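Local coordinates for DUF1116 domain-containing protein (Enterococcus faecalis, PDB 3CLQ) that is of unknown function but belongs to the AllG family and is possibly related to a subunit of oxamate carbamoyltransferase, at residues T199-V202 against Q203-P207. Sequence-based numbering, arbitrary orientation.
Sequences TLLV and QALTP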
# COMPACT_ATOMS: atom_id res chain seq x y z
N THR B 199 -1.00 -5.07 -4.89
CA THR B 199 -2.31 -5.03 -4.27
C THR B 199 -3.21 -3.96 -4.90
O THR B 199 -4.43 -4.10 -4.90
CB THR B 199 -2.14 -4.78 -2.78
OG1 THR B 199 -1.13 -5.68 -2.32
CG2 THR B 199 -3.41 -5.04 -2.02
N LEU B 200 -2.63 -2.90 -5.43
CA LEU B 200 -3.45 -1.89 -6.08
C LEU B 200 -3.91 -2.37 -7.45
O LEU B 200 -4.97 -1.98 -7.92
CB LEU B 200 -2.69 -0.57 -6.26
CG LEU B 200 -2.54 0.32 -5.02
CD1 LEU B 200 -1.44 1.36 -5.30
CD2 LEU B 200 -3.84 0.98 -4.54
N LEU B 201 -3.11 -3.21 -8.07
CA LEU B 201 -3.40 -3.69 -9.40
C LEU B 201 -4.44 -4.79 -9.36
O LEU B 201 -5.37 -4.77 -10.16
CB LEU B 201 -2.13 -4.21 -10.04
CG LEU B 201 -1.86 -3.92 -11.51
CD1 LEU B 201 -1.05 -5.05 -12.15
CD2 LEU B 201 -3.13 -3.73 -12.21
N VAL B 202 -4.31 -5.76 -8.46
CA VAL B 202 -5.23 -6.90 -8.51
C VAL B 202 -6.62 -6.38 -8.15
O VAL B 202 -7.62 -6.91 -8.60
CB VAL B 202 -4.85 -8.12 -7.59
CG1 VAL B 202 -3.34 -8.23 -7.36
CG2 VAL B 202 -5.60 -8.09 -6.26
N GLN B 203 -6.65 -5.33 -7.34
CA GLN B 203 -7.90 -4.72 -6.97
C GLN B 203 -8.57 -3.95 -8.13
O GLN B 203 -9.78 -3.99 -8.30
CB GLN B 203 -7.67 -3.78 -5.79
CG GLN B 203 -8.95 -3.20 -5.28
CD GLN B 203 -8.74 -2.01 -4.38
OE1 GLN B 203 -7.66 -1.38 -4.39
NE2 GLN B 203 -9.76 -1.70 -3.59
N ALA B 204 -7.79 -3.23 -8.92
CA ALA B 204 -8.35 -2.53 -10.05
C ALA B 204 -8.83 -3.53 -11.11
O ALA B 204 -9.81 -3.29 -11.81
CB ALA B 204 -7.34 -1.56 -10.63
N LEU B 205 -8.13 -4.66 -11.23
CA LEU B 205 -8.52 -5.69 -12.19
C LEU B 205 -9.80 -6.46 -11.83
O LEU B 205 -10.52 -6.88 -12.73
CB LEU B 205 -7.40 -6.71 -12.37
CG LEU B 205 -6.18 -6.29 -13.20
CD1 LEU B 205 -5.15 -7.39 -13.16
CD2 LEU B 205 -6.59 -6.02 -14.65
N THR B 206 -10.08 -6.67 -10.55
CA THR B 206 -11.16 -7.55 -10.15
C THR B 206 -12.50 -7.23 -10.82
O THR B 206 -13.11 -8.12 -11.43
CB THR B 206 -11.37 -7.57 -8.62
OG1 THR B 206 -10.28 -8.25 -7.98
CG2 THR B 206 -12.67 -8.27 -8.26
N PRO B 207 -12.97 -5.98 -10.72
CA PRO B 207 -14.29 -5.65 -11.27
C PRO B 207 -14.43 -6.15 -12.72
O PRO B 207 -15.45 -6.69 -13.11
CB PRO B 207 -14.33 -4.11 -11.23
CG PRO B 207 -13.27 -3.69 -10.27
CD PRO B 207 -12.29 -4.81 -10.11
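The flat amide of Gln203 turns its OE1 end to Leu200, whose CD2 lies 4.5 Å from that oxygen. At the flat carbonyl of Val202, Thr206 OG1 donates a hydrogen bond to Val202 O (3.0 Å), tilted 27° from the carbonyl plane, while Thr206 N gives the same oxygen a weak bond with an N-H...O angle of 132°. A chi1 of -70° turns OG1 back along the helix, anti to its own carbonyl carbon; this lets the hydroxyl supplement the weak backbone bond. Ala204 N bonds to Leu200 O at 3.2 Å and Leu205 N to Leu201 O at 3.0 Å. The Leu201 and Leu205 side chains meet at a slant, with Leu201 CD2 4.1 Å from Leu205 CG. Gln203 starts beside the preceding turn, its CB 3.4 Å from Thr199 O, and then runs out extended. Met179 of helix 176-183 packs on Leu200, Leu201 and Ala204, whereas Thr199, Val202, Gln203 and Thr206 face the second subunit, where Thr199 meets Thr199 of that chain. Bonds from i+4 to i that weaken at Thr206, a threonine hydroxyl folded onto the carbonyl one turn earlier and a proline kink at Pro207 characterise this alpha-helix, 195-210, packed between helix 176-183 and the dimer partner.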